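Local coordinates for putative peptidase (Chlamydophila abortus, PDB 3CE2), which is probably a zinc-dependent oligopeptidase of the M3B family, thought to degrade small bioactive peptides, at residues P20-D25 / D363-L368; T27-N32 / L86-H91; T93-I98 / N369-A374. One frame throughout, in Å; residues are numbered along the deposited sequence.

Contact 2 joins two N-terminal segments; contacts 1 and 3 tie that part of the chain to the loop between strands 362-363 and 375-377 of the M3 peptidase region. Contacts 2 and 3 both use helix 66-96. Contact 2 is buried and made of aromatic and apolar side chains, with no hydrogen bond across it. Contacts 1 and 3 are only partly buried and rest on charges and backbone bonds. These two also touch each other: Trp24 meets Gln96, and Asp363 forms a salt bridge with Lys370. Segments 20-25 and 27-32 follow one another closely in the N-terminal loop. All three contacts lie away from the zinc sites.

Contact 1 (P20-D25 / D363-L368)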
ATOM      1  N   PRO A  20     -31.125   2.111   8.290  1.00 70.46           N
ATOM      2  CA  PRO A  20     -30.042   3.082   8.509  1.00 69.92           C
ATOM      3  C   PRO A  20     -29.099   2.782   9.689  1.00 66.44           C
ATOM      4  O   PRO A  20     -28.006   3.344   9.746  1.00 66.44           O
ATOM      5  CB  PRO A  20     -30.790   4.397   8.740  1.00 71.13           C
ATOM      6  CG  PRO A  20     -32.182   3.986   9.120  1.00 71.17           C
ATOM      7  CD  PRO A  20     -32.453   2.738   8.368  1.00 67.62           C
ATOM      8  N   GLN A  21     -29.498   1.907  10.604  1.00 64.14           N
ATOM      9  CA  GLN A  21     -28.591   1.469  11.666  1.00 70.54           C
ATOM     10  C   GLN A  21     -27.512   0.532  11.113  1.00 65.12           C
ATOM     11  O   GLN A  21     -26.543   0.195  11.775  1.00 64.08           O
ATOM     12  CB  GLN A  21     -29.365   0.798  12.813  1.00 80.79           C
ATOM     13  CG  GLN A  21     -30.670   0.113  12.377  1.00 90.95           C
ATOM     14  CD  GLN A  21     -31.060  -1.061  13.278  1.00 96.46           C
ATOM     15  OE1 GLN A  21     -30.331  -1.416  14.208  1.00 99.12           O
ATOM     16  NE2 GLN A  21     -32.210  -1.675  12.993  1.00 95.36           N
ATOM     17  N   ASP A  22     -27.673   0.115   9.875  1.00 63.40           N
ATOM     18  CA  ASP A  22     -26.694  -0.752   9.271  1.00 59.06           C
ATOM     19  C   ASP A  22     -25.751   0.048   8.381  1.00 53.55           C
ATOM     20  O   ASP A  22     -24.788  -0.479   7.835  1.00 50.61           O
ATOM     21  CB  ASP A  22     -27.413  -1.846   8.495  1.00 65.18           C
ATOM     22  CG  ASP A  22     -28.047  -2.874   9.410  1.00 70.03           C
ATOM     23  OD1 ASP A  22     -27.762  -2.836  10.631  1.00 71.69           O
ATOM     24  OD2 ASP A  22     -28.817  -3.723   8.907  1.00 72.58           O
ATOM     25  N   CYS A  23     -26.016   1.339   8.277  1.00 50.24           N
ATOM     26  CA  CYS A  23     -25.309   2.182   7.348  1.00 56.99           C
ATOM     27  C   CYS A  23     -24.496   3.242   8.044  1.00 54.98           C
ATOM     28  O   CYS A  23     -24.764   3.600   9.183  1.00 56.64           O
ATOM     29  CB  CYS A  23     -26.307   2.858   6.407  1.00 59.27           C
ATOM     30  SG  CYS A  23     -27.451   1.675   5.746  1.00 60.20           S
ATOM     31  N   TRP A  24     -23.501   3.743   7.336  1.00 50.66           N
ATOM     32  CA  TRP A  24     -22.759   4.829   7.853  1.00 54.75           C
ATOM     33  C   TRP A  24     -23.657   6.052   7.814  1.00 60.56           C
ATOM     34  O   TRP A  24     -24.643   6.091   7.065  1.00 53.59           O
ATOM     35  CB  TRP A  24     -21.457   5.055   7.080  1.00 51.80           C
ATOM     36  CG  TRP A  24     -21.568   5.106   5.605  1.00 51.22           C
ATOM     37  CD1 TRP A  24     -22.632   5.536   4.863  1.00 50.65           C
ATOM     38  CD2 TRP A  24     -20.549   4.739   4.672  1.00 51.60           C
ATOM     39  NE1 TRP A  24     -22.342   5.445   3.526  1.00 50.30           N
ATOM     40  CE2 TRP A  24     -21.070   4.953   3.380  1.00 51.17           C
ATOM     41  CE3 TRP A  24     -19.244   4.241   4.806  1.00 50.31           C
ATOM     42  CZ2 TRP A  24     -20.334   4.688   2.223  1.00 50.99           C
ATOM     43  CZ3 TRP A  24     -18.510   3.981   3.656  1.00 51.39           C
ATOM     44  CH2 TRP A  24     -19.057   4.207   2.383  1.00 52.63           C
ATOM     45  N   ASP A  25     -23.305   7.026   8.662  1.00 65.01           N
ATOM     46  CA  ASP A  25     -24.007   8.290   8.786  1.00 61.51           C
ATOM     47  C   ASP A  25     -23.132   9.399   8.234  1.00 57.22           C
ATOM     48  O   ASP A  25     -22.185   9.861   8.888  1.00 56.38           O
ATOM     49  CB  ASP A  25     -24.361   8.569  10.249  1.00 63.49           C
ATOM     50  CG  ASP A  25     -24.929   9.980  10.465  1.00 67.37           C
ATOM     51  OD1 ASP A  25     -25.293  10.669   9.490  1.00 63.63           O
ATOM     52  OD2 ASP A  25     -25.011  10.406  11.629  1.00 72.11           O
ATOM     53  N   ASP A 363     -20.464   1.361   7.017  1.00 51.17           N
ATOM     54  CA  ASP A 363     -21.506   0.747   6.215  1.00 51.53           C
ATOM     55  C   ASP A 363     -21.297  -0.774   6.207  1.00 48.54           C
ATOM     56  O   ASP A 363     -20.434  -1.285   5.503  1.00 50.79           O
ATOM     57  CB  ASP A 363     -21.477   1.309   4.805  1.00 54.52           C
ATOM     58  CG  ASP A 363     -22.849   1.394   4.202  1.00 59.34           C
ATOM     59  OD1 ASP A 363     -23.665   2.215   4.675  1.00 54.72           O
ATOM     60  OD2 ASP A 363     -23.110   0.632   3.256  1.00 60.45           O
ATOM     61  N   LYS A 364     -22.088  -1.500   6.982  1.00 42.51           N
ATOM     62  CA  LYS A 364     -21.775  -2.909   7.279  1.00 48.04           C
ATOM     63  C   LYS A 364     -21.905  -3.998   6.208  1.00 49.38           C
ATOM     64  O   LYS A 364     -21.068  -4.904   6.142  1.00 43.75           O
ATOM     65  CB  LYS A 364     -22.586  -3.375   8.491  1.00 48.86           C
ATOM     66  CG  LYS A 364     -22.231  -2.649   9.760  1.00 51.95           C
ATOM     67  CD  LYS A 364     -23.054  -3.157  10.913  1.00 51.38           C
ATOM     68  CE  LYS A 364     -23.215  -2.098  11.945  1.00 52.62           C
ATOM     69  NZ  LYS A 364     -24.648  -2.031  12.274  1.00 59.90           N
ATOM     70  N   TYR A 365     -22.988  -3.973   5.433  1.00 53.38           N
ATOM     71  CA  TYR A 365     -23.419  -5.187   4.729  1.00 43.94           C
ATOM     72  C   TYR A 365     -23.594  -5.016   3.233  1.00 42.19           C
ATOM     73  O   TYR A 365     -23.678  -3.904   2.729  1.00 38.19           O
ATOM     74  CB  TYR A 365     -24.754  -5.670   5.287  1.00 41.82           C
ATOM     75  CG  TYR A 365     -24.801  -6.033   6.743  1.00 39.31           C
ATOM     76  CD1 TYR A 365     -24.027  -7.070   7.257  1.00 43.61           C
ATOM     77  CD2 TYR A 365     -25.691  -5.393   7.600  1.00 43.34           C
ATOM     78  CE1 TYR A 365     -24.101  -7.426   8.626  1.00 41.96           C
ATOM     79  CE2 TYR A 365     -25.783  -5.739   8.962  1.00 43.12           C
ATOM     80  CZ  TYR A 365     -24.987  -6.752   9.465  1.00 45.39           C
ATOM     81  OH  TYR A 365     -25.068  -7.067  10.808  1.00 47.64           O
ATOM     82  N   GLU A 366     -23.705  -6.134   2.525  1.00 50.28           N
ATOM     83  CA  GLU A 366     -23.915  -6.081   1.080  1.00 50.97           C
ATOM     84  C   GLU A 366     -25.290  -5.534   0.801  1.00 46.57           C
ATOM     85  O   GLU A 366     -26.225  -5.825   1.534  1.00 47.43           O
ATOM     86  CB  GLU A 366     -23.793  -7.474   0.455  1.00 52.68           C
ATOM     87  CG  GLU A 366     -22.384  -7.833   0.030  1.00 66.41           C
ATOM     88  CD  GLU A 366     -22.190  -9.329  -0.203  1.00 74.11           C
ATOM     89  OE1 GLU A 366     -23.117 -10.113   0.101  1.00 76.68           O
ATOM     90  OE2 GLU A 366     -21.104  -9.719  -0.685  1.00 75.46           O
ATOM     91  N   ASN A 367     -25.416  -4.723  -0.242  1.00 41.50           N
ATOM     92  CA  ASN A 367     -26.721  -4.509  -0.839  1.00 43.66           C
ATOM     93  C   ASN A 367     -26.581  -4.423  -2.346  1.00 46.03           C
ATOM     94  O   ASN A 367     -25.467  -4.327  -2.872  1.00 48.44           O
ATOM     95  CB  ASN A 367     -27.448  -3.292  -0.254  1.00 41.30           C
ATOM     96  CG  ASN A 367     -26.693  -1.981  -0.465  1.00 47.47           C
ATOM     97  OD1 ASN A 367     -26.173  -1.399   0.493  1.00 53.75           O
ATOM     98  ND2 ASN A 367     -26.636  -1.510  -1.708  1.00 43.54           N
ATOM     99  N   LEU A 368     -27.702  -4.460  -3.043  1.00 45.52           N
ATOM    100  CA  LEU A 368     -27.659  -4.512  -4.483  1.00 45.88           C
ATOM    101  C   LEU A 368     -26.798  -3.362  -4.989  1.00 47.01           C
ATOM    102  O   LEU A 368     -27.069  -2.210  -4.681  1.00 50.41           O
ATOM    103  CB  LEU A 368     -29.068  -4.415  -5.065  1.00 44.96           C
ATOM    104  CG  LEU A 368     -29.103  -4.577  -6.588  1.00 42.47           C
ATOM    105  CD1 LEU A 368     -29.003  -6.054  -7.001  1.00 36.97           C
ATOM    106  CD2 LEU A 368     -30.349  -3.923  -7.123  1.00 42.94           C
TER
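Asp363 lies against one face of the Trp24 ring. Here the N-terminal loop before helix 33-42 packs on the end of strand 362-363, an outer strand of a small mixed sheet in the M3 peptidase region. Asp363 CB sits over the six-membered ring, 3.8 Å from its centroid, in a CH-pi contact. The carboxylate plane is turned 41° from the ring. Asp363 OD1 accepts the backbone N-H of Trp24, 3.1 Å from N, through its anti lone pair. OD2 pairs with Lys370 and Arg15, so the carboxylate is held at both oxygens. The indole NE1 donates to Gln96 OE1, which also fixes the ring.

Asp22 faces Tyr365 differently. Its carboxylate stands nearly upright to the phenol ring, 84° between planes, and meets the ring at its edge. Asp22 OD2 lies 3.6 Å from Tyr365 CE2. The backbones join where Lys364 N donates to Asp22 O at 3.0 Å. The Lys364 side chain crosses Asp22 at about a right angle and makes a long salt bridge to its OD1. A bend at the last torsion (chi4 131°) turns Lys364 NZ to Gln21 O, 3.0 Å away.

Contact 2 (T27-N32 / L86-H91); sequences TPLYLN and LYVYAH
Tyr30 and Tyr89 form a T-shaped aromatic pair. The edge of the Tyr30 ring points at the face of Tyr89, with the planes at 84° and the centroids 5.2 Å apart. The leading atom is Tyr30 CD2, which comes to 3.6 Å from Tyr89 CD1. Tyr30 CB adds a CH-pi contact over the same ring, 4.2 Å from its centroid. Tyr89 reaches the loop because its CG is anti to the backbone N (chi1 179°), which carries the ring out from the helix. Trp36 also packs on both tyrosines, meeting Tyr30 edge-to-face.

The apolar contacts lie around this pair. Leu29 CB rests at the edge of the Tyr89 ring, 3.9 Å from CD1. Leu29 CD1 touches Val88 CG1 more loosely, at 4.3 Å. The Leu86 side chain starts away from the loop, yet its CD2 comes back to Tyr30, 3.6 Å from CZ. This is loop-on-helix packing. The turn of residues 27-32, just ahead of helix 33-42, lies on one side of the long helix 66-96, while helix 101-120 packs against Leu86 and Tyr87.

No hydrogen bond crosses between the two segments; several polar groups have partners elsewhere. Tyr30 OH bonds to Asp39 of helix 33-42. Lys85 makes a cation-pi contact with Tyr30 and also donates to Leu29 O. The backbone O of Leu86 accepts Trp36 NE1. Asn32 sits at the N-cap of helix 33-42, where its OD1 accepts the backbone N of Ala35. The hydroxyl of Tyr89 lies beside the Asn32 backbone, with OH 3.6 Å from C.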
ATOM      1  N   THR A  27     -24.369  12.348   7.251  1.00 55.63           N
ATOM      2  CA  THR A  27     -25.009  13.653   7.450  1.00 58.37           C
ATOM      3  C   THR A  27     -24.084  14.712   8.072  1.00 60.57           C
ATOM      4  O   THR A  27     -24.175  15.873   7.696  1.00 65.15           O
ATOM      5  CB  THR A  27     -26.332  13.555   8.260  1.00 61.78           C
ATOM      6  OG1 THR A  27     -26.100  12.820   9.465  1.00 66.22           O
ATOM      7  CG2 THR A  27     -27.416  12.836   7.462  1.00 59.57           C
ATOM      8  N   PRO A  28     -23.184  14.326   9.014  1.00 64.01           N
ATOM      9  CA  PRO A  28     -22.179  15.313   9.485  1.00 57.56           C
ATOM     10  C   PRO A  28     -21.431  16.041   8.362  1.00 55.99           C
ATOM     11  O   PRO A  28     -20.951  17.154   8.573  1.00 63.59           O
ATOM     12  CB  PRO A  28     -21.207  14.467  10.305  1.00 56.07           C
ATOM     13  CG  PRO A  28     -22.056  13.339  10.836  1.00 62.66           C
ATOM     14  CD  PRO A  28     -23.041  13.030   9.716  1.00 64.02           C
ATOM     15  N   LEU A  29     -21.328  15.444   7.181  1.00 53.57           N
ATOM     16  CA  LEU A  29     -20.739  16.149   6.048  1.00 54.95           C
ATOM     17  C   LEU A  29     -21.754  17.115   5.454  1.00 56.81           C
ATOM     18  O   LEU A  29     -21.539  18.331   5.416  1.00 57.25           O
ATOM     19  CB  LEU A  29     -20.277  15.172   4.982  1.00 52.71           C
ATOM     20  CG  LEU A  29     -18.897  14.583   5.222  1.00 56.70           C
ATOM     21  CD1 LEU A  29     -18.883  13.165   4.784  1.00 54.45           C
ATOM     22  CD2 LEU A  29     -17.865  15.359   4.440  1.00 63.81           C
ATOM     23  N   TYR A  30     -22.855  16.551   4.975  1.00 56.54           N
ATOM     24  CA  TYR A  30     -23.965  17.323   4.479  1.00 54.38           C
ATOM     25  C   TYR A  30     -25.263  16.717   4.942  1.00 60.24           C
ATOM     26  O   TYR A  30     -25.452  15.500   4.879  1.00 63.59           O
ATOM     27  CB  TYR A  30     -23.926  17.382   2.971  1.00 56.09           C
ATOM     28  CG  TYR A  30     -22.739  18.154   2.463  1.00 54.67           C
ATOM     29  CD1 TYR A  30     -22.759  19.543   2.417  1.00 51.38           C
ATOM     30  CD2 TYR A  30     -21.592  17.493   2.054  1.00 52.61           C
ATOM     31  CE1 TYR A  30     -21.665  20.251   1.960  1.00 58.84           C
ATOM     32  CE2 TYR A  30     -20.497  18.181   1.596  1.00 54.60           C
ATOM     33  CZ  TYR A  30     -20.528  19.557   1.552  1.00 58.45           C
ATOM     34  OH  TYR A  30     -19.427  20.238   1.090  1.00 57.74           O
ATOM     35  N   LEU A  31     -26.158  17.575   5.414  1.00 65.58           N
ATOM     36  CA  LEU A  31     -27.498  17.148   5.813  1.00 71.63           C
ATOM     37  C   LEU A  31     -28.145  16.221   4.785  1.00 65.86           C
ATOM     38  O   LEU A  31     -28.691  15.179   5.137  1.00 64.58           O
ATOM     39  CB  LEU A  31     -28.398  18.367   6.072  1.00 80.28           C
ATOM     40  CG  LEU A  31     -28.154  19.065   7.416  1.00 86.27           C
ATOM     41  CD1 LEU A  31     -28.964  20.364   7.530  1.00 86.85           C
ATOM     42  CD2 LEU A  31     -28.441  18.094   8.590  1.00 87.74           C
ATOM     43  N   ASN A  32     -28.061  16.609   3.517  1.00 60.26           N
ATOM     44  CA  ASN A  32     -28.687  15.883   2.428  1.00 62.52           C
ATOM     45  C   ASN A  32     -28.107  16.388   1.136  1.00 61.45           C
ATOM     46  O   ASN A  32     -27.398  17.402   1.114  1.00 63.81           O
ATOM     47  CB  ASN A  32     -30.184  16.169   2.405  1.00 66.06           C
ATOM     48  CG  ASN A  32     -30.485  17.653   2.555  1.00 67.25           C
ATOM     49  OD1 ASN A  32     -30.007  18.499   1.773  1.00 68.24           O
ATOM     50  ND2 ASN A  32     -31.259  17.981   3.576  1.00 62.37           N
ATOM     51  N   LEU A  86     -16.512  17.710  -0.473  1.00 49.32           N
ATOM     52  CA  LEU A  86     -17.553  17.448  -1.444  1.00 45.65           C
ATOM     53  C   LEU A  86     -17.251  16.147  -2.153  1.00 50.79           C
ATOM     54  O   LEU A  86     -18.156  15.388  -2.503  1.00 55.69           O
ATOM     55  CB  LEU A  86     -17.606  18.549  -2.486  1.00 46.04           C
ATOM     56  CG  LEU A  86     -18.130  19.914  -2.063  1.00 44.36           C
ATOM     57  CD1 LEU A  86     -17.676  20.946  -3.113  1.00 40.03           C
ATOM     58  CD2 LEU A  86     -19.646  19.884  -1.886  1.00 43.23           C
ATOM     59  N   TYR A  87     -15.975  15.882  -2.382  1.00 41.29           N
ATOM     60  CA  TYR A  87     -15.639  14.656  -3.057  1.00 40.98           C
ATOM     61  C   TYR A  87     -16.047  13.440  -2.241  1.00 45.47           C
ATOM     62  O   TYR A  87     -16.730  12.537  -2.713  1.00 51.32           O
ATOM     63  CB  TYR A  87     -14.160  14.592  -3.319  1.00 40.88           C
ATOM     64  CG  TYR A  87     -13.818  13.394  -4.143  1.00 46.54           C
ATOM     65  CD1 TYR A  87     -13.807  13.474  -5.545  1.00 47.03           C
ATOM     66  CD2 TYR A  87     -13.539  12.164  -3.537  1.00 44.08           C
ATOM     67  CE1 TYR A  87     -13.493  12.370  -6.321  1.00 44.35           C
ATOM     68  CE2 TYR A  87     -13.228  11.048  -4.303  1.00 48.00           C
ATOM     69  CZ  TYR A  87     -13.208  11.164  -5.696  1.00 46.15           C
ATOM     70  OH  TYR A  87     -12.909  10.074  -6.456  1.00 43.78           O
ATOM     71  N   VAL A  88     -15.609  13.437  -1.002  1.00 44.95           N
ATOM     72  CA  VAL A  88     -15.802  12.334  -0.130  1.00 42.06           C
ATOM     73  C   VAL A  88     -17.283  12.061  -0.034  1.00 45.89           C
ATOM     74  O   VAL A  88     -17.717  10.912  -0.130  1.00 48.54           O
ATOM     75  CB  VAL A  88     -15.169  12.643   1.247  1.00 43.77           C
ATOM     76  CG1 VAL A  88     -15.720  11.731   2.325  1.00 41.42           C
ATOM     77  CG2 VAL A  88     -13.632  12.514   1.141  1.00 41.98           C
ATOM     78  N   TYR A  89     -18.068  13.116   0.121  1.00 47.28           N
ATOM     79  CA  TYR A  89     -19.515  12.951   0.251  1.00 49.29           C
ATOM     80  C   TYR A  89     -20.131  12.293  -0.986  1.00 49.71           C
ATOM     81  O   TYR A  89     -20.931  11.377  -0.867  1.00 52.26           O
ATOM     82  CB  TYR A  89     -20.202  14.291   0.483  1.00 50.89           C
ATOM     83  CG  TYR A  89     -21.687  14.144   0.600  1.00 50.48           C
ATOM     84  CD1 TYR A  89     -22.272  13.937   1.834  1.00 50.65           C
ATOM     85  CD2 TYR A  89     -22.509  14.187  -0.524  1.00 51.97           C
ATOM     86  CE1 TYR A  89     -23.616  13.785   1.966  1.00 53.19           C
ATOM     87  CE2 TYR A  89     -23.875  14.025  -0.408  1.00 49.63           C
ATOM     88  CZ  TYR A  89     -24.420  13.827   0.848  1.00 52.59           C
ATOM     89  OH  TYR A  89     -25.774  13.680   1.032  1.00 54.19           O
ATOM     90  N   ALA A  90     -19.773  12.782  -2.172  1.00 47.42           N
ATOM     91  CA  ALA A  90     -20.280  12.221  -3.429  1.00 47.63           C
ATOM     92  C   ALA A  90     -19.830  10.759  -3.645  1.00 50.88           C
ATOM     93  O   ALA A  90     -20.634   9.878  -3.980  1.00 50.39           O
ATOM     94  CB  ALA A  90     -19.853  13.087  -4.589  1.00 35.49           C
ATOM     95  N   HIS A  91     -18.542  10.515  -3.433  1.00 51.95           N
ATOM     96  CA  HIS A  91     -17.949   9.184  -3.618  1.00 52.00           C
ATOM     97  C   HIS A  91     -18.547   8.147  -2.652  1.00 47.27           C
ATOM     98  O   HIS A  91     -18.831   7.013  -3.032  1.00 41.56           O
ATOM     99  CB  HIS A  91     -16.422   9.282  -3.487  1.00 52.76           C
ATOM    100  CG  HIS A  91     -15.744   7.977  -3.235  1.00 68.74           C
ATOM    101  ND1 HIS A  91     -15.355   7.570  -1.970  1.00 69.65           N
ATOM    102  CD2 HIS A  91     -15.376   6.987  -4.085  1.00 73.35           C
ATOM    103  CE1 HIS A  91     -14.791   6.379  -2.052  1.00 75.07           C
ATOM    104  NE2 HIS A  91     -14.786   6.004  -3.322  1.00 78.21           N
TER

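Contact 3 (T93-I98 / N369-A374); sequences THDQDI and NKRSGA
Asp95 OD1 is gripped by two nitrogens of Arg371. Arg371 NE donates to Asp95 OD1 at 3.2 Å as part of a salt bridge, and NH2 adds a weak bond. The carboxylate and guanidinium planes are perpendicular, and NE meets OD1 from above the carboxylate plane. The Arg371 chain bends at chi2 (71°) and chi3 (63°), which folds the guanidinium back against the helix end. There Ile98 CG2 sits over the centre of one guanidinium face, 3.7 Å from Arg371 CZ. The His94 ring lies near the guanidinium edge. Asp95 OD2 has its own partner, the hydroxyl of Tyr375.

The motif is a helix terminus joined to a loop: the last turn of helix 66-96 and the residues after it meet the loop leading to strand 375-377. Two backbone bonds pin them in opposite directions. Arg371 N donates to Asp95 O at 2.8 Å, in the carbonyl plane, and Ile98 N donates to Asn369 O at 2.6 Å. Lys370 CA lies between these bonds and makes weak C-H contacts with the carbonyls of Asp95 and Gln96. Its extended side chain leads away from this contact. The Asp97 carboxylate lies side by side with the Asn369 amide, the planes 11° apart.

The loop is thus held to the helix end by backbone and side chain together, and in the salt bridge Asp95 probably offsets the charge of Arg371.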
ATOM      1  N   THR A  93     -21.485   8.344  -1.325  1.00 51.69           N
ATOM      2  CA  THR A  93     -22.889   8.203  -1.739  1.00 55.72           C
ATOM      3  C   THR A  93     -22.999   7.227  -2.919  1.00 50.13           C
ATOM      4  O   THR A  93     -23.779   6.279  -2.887  1.00 51.62           O
ATOM      5  CB  THR A  93     -23.521   9.591  -2.104  1.00 59.62           C
ATOM      6  OG1 THR A  93     -23.691  10.373  -0.909  1.00 63.95           O
ATOM      7  CG2 THR A  93     -24.884   9.427  -2.792  1.00 49.31           C
ATOM      8  N   HIS A  94     -22.173   7.462  -3.930  1.00 39.57           N
ATOM      9  CA  HIS A  94     -22.031   6.598  -5.079  1.00 41.59           C
ATOM     10  C   HIS A  94     -21.757   5.147  -4.718  1.00 46.72           C
ATOM     11  O   HIS A  94     -22.261   4.245  -5.359  1.00 53.30           O
ATOM     12  CB  HIS A  94     -20.918   7.147  -5.971  1.00 45.71           C
ATOM     13  CG  HIS A  94     -20.524   6.241  -7.095  1.00 54.55           C
ATOM     14  ND1 HIS A  94     -21.366   5.946  -8.148  1.00 56.65           N
ATOM     15  CD2 HIS A  94     -19.362   5.589  -7.350  1.00 58.56           C
ATOM     16  CE1 HIS A  94     -20.739   5.150  -8.998  1.00 56.84           C
ATOM     17  NE2 HIS A  94     -19.522   4.918  -8.539  1.00 54.67           N
ATOM     18  N   ASP A  95     -20.953   4.903  -3.694  1.00 50.68           N
ATOM     19  CA  ASP A  95     -20.556   3.540  -3.396  1.00 46.02           C
ATOM     20  C   ASP A  95     -21.656   2.746  -2.710  1.00 51.45           C
ATOM     21  O   ASP A  95     -21.596   1.506  -2.632  1.00 47.97           O
ATOM     22  CB  ASP A  95     -19.279   3.531  -2.568  1.00 49.46           C
ATOM     23  CG  ASP A  95     -18.045   3.815  -3.402  1.00 54.05           C
ATOM     24  OD1 ASP A  95     -18.161   3.839  -4.647  1.00 58.75           O
ATOM     25  OD2 ASP A  95     -16.960   4.017  -2.814  1.00 54.55           O
ATOM     26  N   GLN A  96     -22.666   3.451  -2.210  1.00 55.59           N
ATOM     27  CA  GLN A  96     -23.823   2.782  -1.610  1.00 58.43           C
ATOM     28  C   GLN A  96     -24.617   1.989  -2.648  1.00 56.61           C
ATOM     29  O   GLN A  96     -25.208   0.952  -2.324  1.00 55.68           O
ATOM     30  CB  GLN A  96     -24.726   3.800  -0.929  1.00 56.91           C
ATOM     31  CG  GLN A  96     -24.201   4.224   0.409  1.00 53.65           C
ATOM     32  CD  GLN A  96     -24.760   5.548   0.885  1.00 47.37           C
ATOM     33  OE1 GLN A  96     -24.381   6.030   1.942  1.00 52.68           O
ATOM     34  NE2 GLN A  96     -25.641   6.147   0.104  1.00 37.68           N
ATOM     35  N   ASP A  97     -24.601   2.494  -3.888  1.00 54.95           N
ATOM     36  CA  ASP A  97     -25.320   1.923  -5.034  1.00 54.39           C
ATOM     37  C   ASP A  97     -24.713   2.456  -6.337  1.00 46.73           C
ATOM     38  O   ASP A  97     -24.995   3.565  -6.758  1.00 49.78           O
ATOM     39  CB  ASP A  97     -26.814   2.256  -4.941  1.00 55.83           C
ATOM     40  CG  ASP A  97     -27.609   1.775  -6.155  1.00 68.81           C
ATOM     41  OD1 ASP A  97     -27.049   1.090  -7.058  1.00 68.95           O
ATOM     42  OD2 ASP A  97     -28.818   2.107  -6.202  1.00 73.94           O
ATOM     43  N   ILE A  98     -23.872   1.666  -6.981  1.00 47.08           N
ATOM     44  CA  ILE A  98     -22.997   2.224  -8.011  1.00 47.87           C
ATOM     45  C   ILE A  98     -23.697   2.518  -9.339  1.00 51.80           C
ATOM     46  O   ILE A  98     -23.137   3.169 -10.227  1.00 49.19           O
ATOM     47  CB  ILE A  98     -21.742   1.367  -8.200  1.00 50.48           C
ATOM     48  CG1 ILE A  98     -22.106  -0.014  -8.760  1.00 44.80           C
ATOM     49  CG2 ILE A  98     -20.991   1.239  -6.850  1.00 44.88           C
ATOM     50  CD1 ILE A  98     -20.869  -0.940  -8.987  1.00 42.25           C
ATOM     51  N   ASN A 369     -25.741  -3.687  -5.729  1.00 46.17           N
ATOM     52  CA  ASN A 369     -24.908  -2.678  -6.381  1.00 47.92           C
ATOM     53  C   ASN A 369     -24.032  -1.781  -5.495  1.00 50.14           C
ATOM     54  O   ASN A 369     -23.527  -0.743  -5.958  1.00 47.02           O
ATOM     55  CB  ASN A 369     -25.758  -1.847  -7.330  1.00 52.85           C
ATOM     56  CG  ASN A 369     -26.268  -2.666  -8.507  1.00 54.40           C
ATOM     57  OD1 ASN A 369     -27.416  -2.535  -8.898  1.00 53.84           O
ATOM     58  ND2 ASN A 369     -25.412  -3.532  -9.059  1.00 46.66           N
ATOM     59  N   LYS A 370     -23.858  -2.183  -4.232  1.00 46.29           N
ATOM     60  CA  LYS A 370     -22.912  -1.543  -3.342  1.00 43.12           C
ATOM     61  C   LYS A 370     -21.499  -1.864  -3.820  1.00 42.93           C
ATOM     62  O   LYS A 370     -21.251  -2.986  -4.238  1.00 50.28           O
ATOM     63  CB  LYS A 370     -23.106  -2.060  -1.919  1.00 43.88           C
ATOM     64  CG  LYS A 370     -22.244  -1.314  -0.878  1.00 44.11           C
ATOM     65  CD  LYS A 370     -22.439  -1.926   0.496  1.00 39.23           C
ATOM     66  CE  LYS A 370     -21.530  -1.324   1.537  1.00 38.15           C
ATOM     67  NZ  LYS A 370     -21.970  -1.770   2.899  1.00 34.93           N
ATOM     68  N   ARG A 371     -20.583  -0.894  -3.785  1.00 47.98           N
ATOM     69  CA  ARG A 371     -19.176  -1.147  -4.148  1.00 46.64           C
ATOM     70  C   ARG A 371     -18.672  -2.417  -3.451  1.00 46.94           C
ATOM     71  O   ARG A 371     -19.021  -2.677  -2.293  1.00 47.24           O
ATOM     72  CB  ARG A 371     -18.296   0.045  -3.767  1.00 53.32           C
ATOM     73  CG  ARG A 371     -16.805  -0.110  -4.098  1.00 58.39           C
ATOM     74  CD  ARG A 371     -16.610  -0.041  -5.595  1.00 72.43           C
ATOM     75  NE  ARG A 371     -17.004   1.270  -6.134  1.00 83.45           N
ATOM     76  CZ  ARG A 371     -17.300   1.513  -7.415  1.00 86.34           C
ATOM     77  NH1 ARG A 371     -17.264   0.530  -8.311  1.00 89.54           N
ATOM     78  NH2 ARG A 371     -17.645   2.738  -7.805  1.00 84.49           N
ATOM     79  N   SER A 372     -17.860  -3.204  -4.155  1.00 46.70           N
ATOM     80  CA  SER A 372     -17.278  -4.443  -3.605  1.00 46.75           C
ATOM     81  C   SER A 372     -16.096  -4.225  -2.657  1.00 46.65           C
ATOM     82  O   SER A 372     -15.465  -3.145  -2.638  1.00 38.47           O
ATOM     83  CB  SER A 372     -16.763  -5.321  -4.746  1.00 46.25           C
ATOM     84  OG  SER A 372     -17.762  -6.223  -5.153  1.00 64.43           O
ATOM     85  N   GLY A 373     -15.762  -5.286  -1.927  1.00 40.88           N
ATOM     86  CA  GLY A 373     -14.579  -5.298  -1.077  1.00 43.35           C
ATOM     87  C   GLY A 373     -14.722  -4.393   0.140  1.00 44.43           C
ATOM     88  O   GLY A 373     -15.788  -4.364   0.762  1.00 44.66           O
ATOM     89  N   ALA A 374     -13.658  -3.648   0.457  1.00 41.81           N
ATOM     90  CA  ALA A 374     -13.587  -2.840   1.684  1.00 41.58           C
ATOM     91  C   ALA A 374     -12.569  -1.697   1.623  1.00 40.24           C
ATOM     92  O   ALA A 374     -11.588  -1.758   0.876  1.00 43.34           O
ATOM     93  CB  ALA A 374     -13.286  -3.731   2.880  1.00 35.84           C
TER